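Aldose 1-epimerase (Escherichia coli, PDB 3NRE) probably interconverts the alpha and beta anomers of an aldose sugar, as galactose mutarotases of the aldose 1-epimerase family do. Local coordinates at residues F49-G60 with D79-W88; L154-A164 with F189-R197. All coordinates share one frame; numbering follows the deposited sequence. Where two conformers were deposited one is given.

Interaction 1. Residues F49-G60 with D79-W88; sequences FPLVPFANRVSG and DAHYLHGDGW
Asp79 OD2 is gripped by two nitrogens of one guanidinium: Arg57 NE and Arg57 NH2 each donate to it at 2.8 Å. The carboxylate meets the guanidinium side-on, their planes 30° apart, with NE on the syn side of OD2 and NH2 nearly in line with its C-O bond. Asp79 OD1 is taken by His81 N in an Asx turn, which fixes the carboxylate's rotation. Leu83 CD1 sits over the centre of one guanidinium face, 3.5 Å from Arg57 CZ, and the extended Arg57 chain runs alongside Leu83. Further on, the backbone and ring of His84 clasp Asn56. His84 N donates almost straight to Asn56 O, while Asn56 N donates at 3.0 Å to His84 ND1, and His84 NE2 is hydrogen-bonded to a bound PEG molecule. Leu51 CD2 covers one face of this imidazole, and Phe49 CE1 comes to 3.6 Å from its CD2. Phe49, its CG held between backbone N and carbonyl carbon (chi1 58°), lies in an offset stack on the six-membered ring of Trp88, planes 24° apart. Trp88 NE1 in turn donates to Gly85 O. Val52 O accepts from Asp86 N at 3.0 Å, and one water joins Pro50 O, Val52 N, His84 O and Trp88 N. Asn56 and Arg57 hold a second PEG, probably from the crystallisation liquor, and His149 packs on Phe49 and His84; this polar, aromatic-lined cluster is consistent with the sugar-binding cleft of a galactose mutarotase-like beta-sandwich.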
loop_
_atom_site.group_PDB
_atom_site.type_symbol
_atom_site.label_atom_id
_atom_site.label_comp_id
_atom_site.label_asym_id
_atom_site.label_seq_id
_atom_site.Cartn_x
_atom_site.Cartn_y
_atom_site.Cartn_z
ATOM N N PHE A 49 4.087 -2.277 3.440
ATOM C CA PHE A 49 4.647 -3.125 2.398
ATOM C C PHE A 49 4.251 -2.629 1.028
ATOM O O PHE A 49 3.214 -1.965 0.894
ATOM C CB PHE A 49 4.298 -4.624 2.610
ATOM C CG PHE A 49 2.831 -4.968 2.671
ATOM C CD1 PHE A 49 2.101 -5.176 1.519
ATOM C CD2 PHE A 49 2.198 -5.259 3.912
ATOM C CE1 PHE A 49 0.824 -5.610 1.531
ATOM C CE2 PHE A 49 0.870 -5.633 3.932
ATOM C CZ PHE A 49 0.176 -5.817 2.736
ATOM N N PRO A 50 5.064 -2.935 0.014
ATOM C CA PRO A 50 4.831 -2.454 -1.341
ATOM C C PRO A 50 3.888 -3.377 -2.055
ATOM O O PRO A 50 3.777 -4.579 -1.715
ATOM C CB PRO A 50 6.211 -2.530 -1.984
ATOM C CG PRO A 50 6.867 -3.703 -1.287
ATOM C CD PRO A 50 6.377 -3.600 0.146
ATOM N N LEU A 51 3.157 -2.800 -3.007
ATOM C CA LEU A 51 2.230 -3.558 -3.837
ATOM C C LEU A 51 2.740 -3.515 -5.287
ATOM O O LEU A 51 2.746 -2.443 -5.911
ATOM C CB LEU A 51 0.817 -2.905 -3.725
ATOM C CG LEU A 51 0.322 -2.651 -2.275
ATOM C CD1 LEU A 51 -1.014 -1.892 -2.264
ATOM C CD2 LEU A 51 0.224 -3.936 -1.466
ATOM N N VAL A 52 3.213 -4.655 -5.785
ATOM C CA VAL A 52 3.741 -4.768 -7.159
ATOM C C VAL A 52 3.671 -6.239 -7.555
ATOM O O VAL A 52 4.054 -7.119 -6.778
ATOM C CB VAL A 52 5.202 -4.229 -7.204
ATOM C CG1 VAL A 52 6.164 -5.038 -6.234
ATOM C CG2 VAL A 52 5.729 -4.300 -8.599
ATOM N N PRO A 53 3.156 -6.562 -8.763
ATOM C CA PRO A 53 2.901 -5.684 -9.905
ATOM C C PRO A 53 1.460 -5.184 -10.029
ATOM O O PRO A 53 1.072 -4.644 -11.068
ATOM C CB PRO A 53 3.247 -6.600 -11.078
ATOM C CG PRO A 53 2.750 -7.938 -10.625
ATOM C CD PRO A 53 3.182 -7.969 -9.165
ATOM N N PHE A 54 0.666 -5.352 -8.985
ATOM C CA PHE A 54 -0.615 -4.642 -8.827
ATOM C C PHE A 54 -1.066 -4.792 -7.411
ATOM O O PHE A 54 -0.437 -5.515 -6.620
ATOM C CB PHE A 54 -1.694 -5.135 -9.806
ATOM C CG PHE A 54 -1.982 -6.589 -9.713
ATOM C CD1 PHE A 54 -2.943 -7.061 -8.862
ATOM C CD2 PHE A 54 -1.365 -7.484 -10.560
ATOM C CE1 PHE A 54 -3.236 -8.413 -8.813
ATOM C CE2 PHE A 54 -1.651 -8.840 -10.516
ATOM C CZ PHE A 54 -2.587 -9.308 -9.632
ATOM N N ALA A 55 -2.098 -4.058 -7.037
ATOM C CA ALA A 55 -2.582 -4.085 -5.667
ATOM C C ALA A 55 -3.869 -4.895 -5.565
ATOM O O ALA A 55 -4.662 -4.975 -6.533
ATOM C CB ALA A 55 -2.862 -2.680 -5.184
ATOM N N ASN A 56 -4.100 -5.465 -4.388
ATOM C CA ASN A 56 -5.353 -6.094 -4.004
ATOM C C ASN A 56 -5.538 -7.411 -4.796
ATOM O O ASN A 56 -4.564 -8.115 -5.058
ATOM C CB ASN A 56 -6.567 -5.090 -4.054
ATOM C CG ASN A 56 -7.623 -5.393 -3.020
ATOM O OD1 ASN A 56 -8.391 -6.336 -3.195
ATOM N ND2 ASN A 56 -7.627 -4.668 -1.914
ATOM N N ARG A 57 -6.777 -7.766 -5.105
ATOM C CA ARG A 57 -7.127 -9.064 -5.657
ATOM C C ARG A 57 -7.770 -8.899 -7.033
ATOM O O ARG A 57 -8.364 -7.849 -7.294
ATOM C CB ARG A 57 -8.204 -9.672 -4.760
ATOM C CG ARG A 57 -7.785 -9.860 -3.285
ATOM C CD ARG A 57 -8.900 -10.255 -2.390
ATOM N NE ARG A 57 -8.407 -10.440 -0.999
ATOM C CZ ARG A 57 -8.195 -9.468 -0.119
ATOM N NH1 ARG A 57 -8.468 -8.205 -0.427
ATOM N NH2 ARG A 57 -7.704 -9.794 1.086
ATOM N N VAL A 58 -7.679 -9.941 -7.870
ATOM C CA VAL A 58 -8.389 -9.994 -9.157
ATOM C C VAL A 58 -9.463 -11.082 -8.993
ATOM O O VAL A 58 -9.124 -12.260 -8.843
ATOM C CB VAL A 58 -7.491 -10.350 -10.289
ATOM C CG1 VAL A 58 -8.310 -10.369 -11.625
ATOM C CG2 VAL A 58 -6.249 -9.390 -10.383
ATOM N N SER A 59 -10.734 -10.668 -8.934
ATOM C CA SER A 59 -11.790 -11.644 -8.602
ATOM C C SER A 59 -11.801 -12.784 -9.576
ATOM O O SER A 59 -11.749 -12.590 -10.814
ATOM C CB SER A 59 -13.144 -10.987 -8.394
ATOM O OG SER A 59 -13.514 -10.334 -9.560
ATOM N N GLY A 60 -11.825 -13.993 -9.015
ATOM C CA GLY A 60 -11.774 -15.218 -9.798
ATOM C C GLY A 60 -10.377 -15.735 -10.119
ATOM O O GLY A 60 -10.237 -16.809 -10.685
ATOM N N ASP A 79 -5.745 -16.657 2.130
ATOM C CA ASP A 79 -6.648 -15.998 1.147
ATOM C C ASP A 79 -6.732 -16.887 -0.114
ATOM O O ASP A 79 -5.680 -17.338 -0.651
ATOM C CB ASP A 79 -6.150 -14.599 0.832
ATOM C CG ASP A 79 -7.210 -13.697 0.145
ATOM O OD1 ASP A 79 -8.078 -14.173 -0.636
ATOM O OD2 ASP A 79 -7.246 -12.504 0.507
ATOM N N ALA A 80 -7.953 -17.173 -0.568
ATOM C CA ALA A 80 -8.187 -17.881 -1.824
ATOM C C ALA A 80 -7.716 -17.096 -3.041
ATOM O O ALA A 80 -7.372 -17.682 -4.084
ATOM C CB ALA A 80 -9.677 -18.278 -2.005
ATOM N N HIS A 81 -7.692 -15.781 -2.911
ATOM C CA HIS A 81 -7.239 -14.949 -4.015
ATOM C C HIS A 81 -5.785 -14.572 -3.887
ATOM O O HIS A 81 -5.347 -14.183 -2.812
ATOM C CB HIS A 81 -8.062 -13.656 -4.120
ATOM C CG HIS A 81 -9.403 -13.880 -4.719
ATOM N ND1 HIS A 81 -10.480 -14.327 -3.978
ATOM C CD2 HIS A 81 -9.814 -13.841 -6.009
ATOM C CE1 HIS A 81 -11.499 -14.530 -4.796
ATOM N NE2 HIS A 81 -11.136 -14.205 -6.023
ATOM N N TYR A 82 -5.095 -14.662 -5.014
ATOM C CA TYR A 82 -3.800 -14.014 -5.184
ATOM C C TYR A 82 -3.963 -12.569 -4.751
ATOM O O TYR A 82 -4.924 -11.891 -5.161
ATOM C CB TYR A 82 -3.377 -14.116 -6.631
ATOM C CG TYR A 82 -2.069 -13.431 -6.964
ATOM C CD1 TYR A 82 -2.042 -12.100 -7.319
ATOM C CD2 TYR A 82 -0.888 -14.132 -6.994
ATOM C CE1 TYR A 82 -0.834 -11.473 -7.655
ATOM C CE2 TYR A 82 0.319 -13.495 -7.342
ATOM C CZ TYR A 82 0.311 -12.192 -7.684
ATOM O OH TYR A 82 1.496 -11.560 -8.092
ATOM N N LEU A 83 -3.054 -12.108 -3.887
ATOM C CA LEU A 83 -3.196 -10.828 -3.200
ATOM C C LEU A 83 -1.921 -9.974 -3.284
ATOM O O LEU A 83 -0.863 -10.455 -2.950
ATOM C CB LEU A 83 -3.553 -11.169 -1.738
ATOM C CG LEU A 83 -3.674 -10.078 -0.770
ATOM C CD1 LEU A 83 -4.825 -9.066 -1.155
ATOM C CD2 LEU A 83 -3.907 -10.562 0.699
ATOM N N HIS A 84 -2.059 -8.706 -3.721
ATOM C CA HIS A 84 -1.015 -7.656 -3.561
ATOM C C HIS A 84 0.280 -7.950 -4.285
ATOM O O HIS A 84 1.304 -7.344 -3.948
ATOM C CB HIS A 84 -0.697 -7.461 -2.075
ATOM C CG HIS A 84 -1.813 -6.862 -1.294
ATOM N ND1 HIS A 84 -2.685 -5.937 -1.826
ATOM C CD2 HIS A 84 -2.166 -7.014 0.002
ATOM C CE1 HIS A 84 -3.537 -5.567 -0.897
ATOM N NE2 HIS A 84 -3.251 -6.204 0.228
ATOM N N GLY A 85 0.241 -8.810 -5.304
ATOM C CA GLY A 85 1.457 -9.061 -6.063
ATOM C C GLY A 85 2.448 -9.968 -5.348
ATOM O O GLY A 85 2.085 -10.724 -4.457
ATOM N N ASP A 86 3.728 -9.884 -5.758
ATOM C CA ASP A 86 4.773 -10.749 -5.195
ATOM C C ASP A 86 5.816 -10.016 -4.369
ATOM O O ASP A 86 6.552 -10.647 -3.645
ATOM C CB ASP A 86 5.500 -11.512 -6.296
ATOM C CG ASP A 86 4.573 -11.887 -7.441
ATOM O OD1 ASP A 86 3.701 -12.812 -7.258
ATOM O OD2 ASP A 86 4.720 -11.213 -8.510
ATOM N N GLY A 87 5.941 -8.722 -4.558
ATOM C CA GLY A 87 7.002 -7.986 -3.896
ATOM C C GLY A 87 7.029 -8.150 -2.390
ATOM O O GLY A 87 8.083 -8.422 -1.779
ATOM N N TRP A 88 5.858 -8.003 -1.791
ATOM C CA TRP A 88 5.729 -8.126 -0.344
ATOM C C TRP A 88 6.132 -9.478 0.241
ATOM O O TRP A 88 6.305 -9.575 1.453
ATOM C CB TRP A 88 4.307 -7.742 0.113
ATOM C CG TRP A 88 3.208 -8.699 -0.325
ATOM C CD1 TRP A 88 2.995 -9.228 -1.585
ATOM C CD2 TRP A 88 2.150 -9.179 0.492
ATOM N NE1 TRP A 88 1.856 -10.007 -1.561
ATOM C CE2 TRP A 88 1.333 -9.999 -0.304
ATOM C CE3 TRP A 88 1.783 -8.951 1.817
ATOM C CZ2 TRP A 88 0.180 -10.600 0.184
ATOM C CZ3 TRP A 88 0.649 -9.555 2.314
ATOM C CH2 TRP A 88 -0.138 -10.391 1.513
HETATM O O HOH W 1 3.844 -6.596 -3.476
HETATM O O HOH W 2 -6.432 -12.369 -7.212
#

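Interaction 2. Residues L154-A164 with F189-R197; sequences LSPQTRIQAQA and FNQPAPLPR
Ile160 and Phe189 cross at a slant, with the isoleucine's CD1 over the centre of one ring face, 3.7 Å from the centroid and 12° off the ring normal. Its CG1, lodged between backbone N and carbonyl carbon (chi1 64°), brings the branch down onto CD1 of the ring, while CG2 turns the other way to meet Leu195 CD2 at 4.0 Å. Leu195 CD2 also touches Leu154 CD1, and Phe251 and Ile235, from strands of another sheet, pack on this apolar group. Pro192 is flanked by two long side chains. Its CB lies over the centre of the Arg159 guanidinium, 3.6 Å from NH2, whose charge is paired with Glu214; its CD lies beside the amide of Gln161. The Gln161 chain runs out straight, CG anti to the backbone N (chi1 -173°), and in one conformer its NE2 donates to Asn190 O at 2.8 Å, nearly within the amide plane. The backbones form an antiparallel pair, Ile160 and Ala193 exchanging both N-H...O bonds, by which 193-194 becomes the outermost strand beside 159-162 in a large antiparallel sheet of the beta-sandwich. Ala162 N adds a bond to Phe189 O at 2.7 Å. Beyond it the Asn190 amide clasps the backbone of Ala164: OD1 accepts from Ala164 N from above its carbonyl plane, and ND2, also bound to Asp188, donates to Ala164 O on a lone pair in the carbonyl plane. With a leucine at Asn190, Ala164 N and O and Asp188 would probably lose these partners, leaving the two segments less firmly tied here. Leu154 CG faces the Arg197 guanidinium, whose NH2, in one conformer, gives Ser155 O a weak bond at 2.9 Å.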
loop_
_atom_site.group_PDB
_atom_site.type_symbol
_atom_site.label_atom_id
_atom_site.label_comp_id
_atom_site.label_asym_id
_atom_site.label_seq_id
_atom_site.Cartn_x
_atom_site.Cartn_y
_atom_site.Cartn_z
ATOM N N LEU A 154 -3.550 3.838 15.681
ATOM C CA LEU A 154 -4.931 4.320 15.851
ATOM C C LEU A 154 -5.240 4.637 17.278
ATOM O O LEU A 154 -5.021 3.811 18.158
ATOM C CB LEU A 154 -5.916 3.241 15.367
ATOM C CG LEU A 154 -7.408 3.539 15.358
ATOM C CD1 LEU A 154 -7.725 4.784 14.523
ATOM C CD2 LEU A 154 -8.251 2.356 14.819
ATOM N N SER A 155 -5.787 5.837 17.488
ATOM C CA SER A 155 -6.244 6.315 18.770
ATOM C C SER A 155 -7.723 6.667 18.646
ATOM O O SER A 155 -8.171 6.979 17.531
ATOM C CB SER A 155 -5.419 7.560 19.144
ATOM O OG SER A 155 -6.111 8.399 20.025
ATOM N N PRO A 156 -8.473 6.672 19.786
ATOM C CA PRO A 156 -9.858 7.150 19.762
ATOM C C PRO A 156 -9.916 8.545 19.182
ATOM O O PRO A 156 -10.946 8.928 18.648
ATOM C CB PRO A 156 -10.267 7.175 21.239
ATOM C CG PRO A 156 -9.409 6.196 21.896
ATOM C CD PRO A 156 -8.101 6.141 21.110
ATOM N N GLN A 157 -8.800 9.293 19.274
ATOM C CA GLN A 157 -8.803 10.710 18.830
ATOM C C GLN A 157 -8.381 10.838 17.351
ATOM O O GLN A 157 -8.530 11.910 16.796
ATOM C CB GLN A 157 -7.828 11.556 19.651
ATOM C CG GLN A 157 -7.824 11.236 21.138
ATOM C CD GLN A 157 -9.120 11.353 21.819
ATOM O OE1 GLN A 157 -10.026 12.072 21.379
ATOM N NE2 GLN A 157 -9.195 10.749 23.031
ATOM N N THR A 158 -7.804 9.816 16.757
ATOM C CA THR A 158 -7.361 9.882 15.327
ATOM C C THR A 158 -8.500 10.252 14.358
ATOM O O THR A 158 -9.653 9.814 14.534
ATOM C CB THR A 158 -6.780 8.520 14.856
ATOM O OG1 THR A 158 -5.763 8.097 15.747
ATOM C CG2 THR A 158 -6.166 8.623 13.480
ATOM N N ARG A 159 -8.167 11.071 13.357
ATOM C CA ARG A 159 -9.104 11.470 12.304
ATOM C C ARG A 159 -8.345 11.448 10.976
ATOM O O ARG A 159 -7.167 11.727 10.940
ATOM C CB ARG A 159 -9.698 12.872 12.561
ATOM C CG ARG A 159 -10.491 12.970 13.925
ATOM C CD ARG A 159 -11.302 14.215 14.010
ATOM N NE ARG A 159 -10.568 15.394 13.542
ATOM C CZ ARG A 159 -11.149 16.554 13.213
ATOM N NH1 ARG A 159 -12.462 16.685 13.319
ATOM N NH2 ARG A 159 -10.411 17.583 12.783
ATOM N N ILE A 160 -9.024 11.054 9.904
ATOM C CA ILE A 160 -8.447 11.110 8.560
ATOM C C ILE A 160 -9.340 11.887 7.597
ATOM O O ILE A 160 -10.550 12.043 7.829
ATOM C CB ILE A 160 -8.216 9.695 7.966
ATOM C CG1 ILE A 160 -9.539 8.956 7.782
ATOM C CG2 ILE A 160 -7.283 8.903 8.876
ATOM C CD1 ILE A 160 -9.392 7.654 6.938
ATOM N N GLN A 161 -8.686 12.372 6.547
ATOM C CA GLN A 161 -9.343 13.140 5.494
ATOM C C GLN A 161 -8.726 12.712 4.171
ATOM O O GLN A 161 -7.515 12.718 4.011
ATOM C CB GLN A 161 -9.170 14.631 5.673
ATOM C CG GLN A 161 -9.996 15.442 4.662
ATOM C CD GLN A 161 -9.798 16.940 4.814
ATOM O OE1 GLN A 161 -8.881 17.395 5.518
ATOM N NE2 GLN A 161 -10.642 17.712 4.162
ATOM N N ALA A 162 -9.572 12.258 3.256
ATOM C CA ALA A 162 -9.121 11.721 1.979
ATOM C C ALA A 162 -10.310 11.793 0.999
ATOM O O ALA A 162 -11.285 11.074 1.144
ATOM C CB ALA A 162 -8.651 10.252 2.127
ATOM N N GLN A 163 -10.237 12.712 0.054
ATOM C CA GLN A 163 -11.303 12.921 -0.936
ATOM C C GLN A 163 -11.808 11.634 -1.559
ATOM O O GLN A 163 -11.016 10.779 -1.887
ATOM C CB GLN A 163 -10.783 13.866 -2.028
ATOM C CG GLN A 163 -11.722 14.073 -3.217
ATOM C CD GLN A 163 -11.074 14.973 -4.264
ATOM O OE1 GLN A 163 -10.845 16.159 -4.009
ATOM N NE2 GLN A 163 -10.741 14.403 -5.428
ATOM N N ALA A 164 -13.127 11.504 -1.709
ATOM C CA ALA A 164 -13.734 10.347 -2.336
ATOM C C ALA A 164 -15.093 10.708 -2.887
ATOM O O ALA A 164 -15.849 11.456 -2.260
ATOM C CB ALA A 164 -13.861 9.165 -1.350
ATOM N N PHE A 189 -14.741 10.420 4.338
ATOM C CA PHE A 189 -13.540 11.084 4.797
ATOM C C PHE A 189 -13.215 12.314 3.961
ATOM O O PHE A 189 -12.089 12.813 4.000
ATOM C CB PHE A 189 -12.354 10.101 4.808
ATOM C CG PHE A 189 -12.650 8.856 5.585
ATOM C CD1 PHE A 189 -12.818 8.920 6.959
ATOM C CD2 PHE A 189 -12.859 7.651 4.944
ATOM C CE1 PHE A 189 -13.130 7.723 7.689
ATOM C CE2 PHE A 189 -13.193 6.492 5.650
ATOM C CZ PHE A 189 -13.335 6.542 7.029
ATOM N N ASN A 190 -14.197 12.845 3.230
ATOM C CA ASN A 190 -13.951 14.114 2.515
ATOM C C ASN A 190 -13.571 15.267 3.454
ATOM O O ASN A 190 -12.711 16.086 3.142
ATOM C CB ASN A 190 -15.148 14.504 1.640
ATOM C CG ASN A 190 -15.250 13.647 0.393
ATOM O OD1 ASN A 190 -14.546 13.891 -0.595
ATOM N ND2 ASN A 190 -16.072 12.594 0.454
ATOM N N GLN A 191 -14.222 15.307 4.618
ATOM C CA GLN A 191 -13.818 16.194 5.751
ATOM C C GLN A 191 -13.243 15.260 6.849
ATOM O O GLN A 191 -13.641 14.095 6.933
ATOM C CB GLN A 191 -15.023 16.980 6.288
ATOM C CG GLN A 191 -15.555 18.117 5.352
ATOM C CD GLN A 191 -14.436 19.067 4.892
ATOM O OE1 GLN A 191 -14.077 19.094 3.709
ATOM N NE2 GLN A 191 -13.846 19.807 5.842
ATOM N N PRO A 192 -12.311 15.756 7.689
ATOM C CA PRO A 192 -11.732 14.904 8.717
ATOM C C PRO A 192 -12.778 14.127 9.517
ATOM O O PRO A 192 -13.762 14.728 9.982
ATOM C CB PRO A 192 -11.000 15.889 9.624
ATOM C CG PRO A 192 -10.746 17.085 8.764
ATOM C CD PRO A 192 -11.893 17.164 7.817
ATOM N N ALA A 193 -12.571 12.824 9.696
ATOM C CA ALA A 193 -13.560 12.003 10.379
ATOM C C ALA A 193 -12.847 10.897 11.152
ATOM O O ALA A 193 -11.803 10.459 10.743
ATOM C CB ALA A 193 -14.517 11.386 9.351
ATOM N N PRO A 194 -13.466 10.403 12.240
ATOM C CA PRO A 194 -12.867 9.258 12.954
ATOM C C PRO A 194 -12.937 7.969 12.143
ATOM O O PRO A 194 -13.788 7.853 11.231
ATOM C CB PRO A 194 -13.750 9.127 14.215
ATOM C CG PRO A 194 -15.101 9.743 13.807
ATOM C CD PRO A 194 -14.746 10.855 12.841
ATOM N N LEU A 195 -12.071 7.009 12.463
ATOM C CA LEU A 195 -12.232 5.669 11.919
ATOM C C LEU A 195 -13.379 4.999 12.660
ATOM O O LEU A 195 -13.485 5.106 13.877
ATOM C CB LEU A 195 -10.972 4.809 12.084
ATOM C CG LEU A 195 -9.780 4.991 11.126
ATOM C CD1 LEU A 195 -10.116 4.756 9.640
ATOM C CD2 LEU A 195 -9.113 6.396 11.363
ATOM N N PRO A 196 -14.245 4.264 11.928
ATOM C CA PRO A 196 -15.219 3.412 12.595
ATOM C C PRO A 196 -14.530 2.410 13.523
ATOM O O PRO A 196 -13.443 1.930 13.199
ATOM C CB PRO A 196 -15.858 2.627 11.430
ATOM C CG PRO A 196 -15.539 3.409 10.181
ATOM C CD PRO A 196 -14.326 4.227 10.459
ATOM N N ARG A 197 -15.183 2.070 14.627
ATOM C CA ARG A 197 -14.695 1.061 15.565
ATOM C C ARG A 197 -15.360 -0.274 15.277
ATOM O O ARG A 197 -16.073 -0.837 16.121
ATOM C CB ARG A 197 -14.967 1.501 17.020
ATOM C CG ARG A 197 -13.971 2.555 17.513
ATOM C CD ARG A 197 -12.582 2.177 17.044
ATOM N NE ARG A 197 -11.505 3.045 17.531
ATOM C CZ ARG A 197 -11.106 4.172 16.940
ATOM N NH1 ARG A 197 -11.715 4.625 15.849
ATOM N NH2 ARG A 197 -10.107 4.865 17.454
HETATM O O HOH W 3 -8.185 3.097 19.262
HETATM O O HOH W 4 -10.571 7.365 15.276
#

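How the interactions relate
Interactions 1 and 2 stand on opposite sides of the chain's centre, their own centres 26 Å apart and their nearest atoms about 15 Å apart. Interaction 1 closes along the chain before interaction 2 opens. Strand 142-153 lies between them in the sequence: it pairs with strand 48-51 and runs straight into the segment 154-164. Interaction 1 is buried, its centre about 10 Å from that of the chain, and lines the presumed sugar cleft; interaction 2 lies further out, about 18 Å from that centre, and joins the edge of a sheet. PEG lies about 3 Å from the side chains of both Arg57 and Arg159, so its presence alone does not mark the cleft.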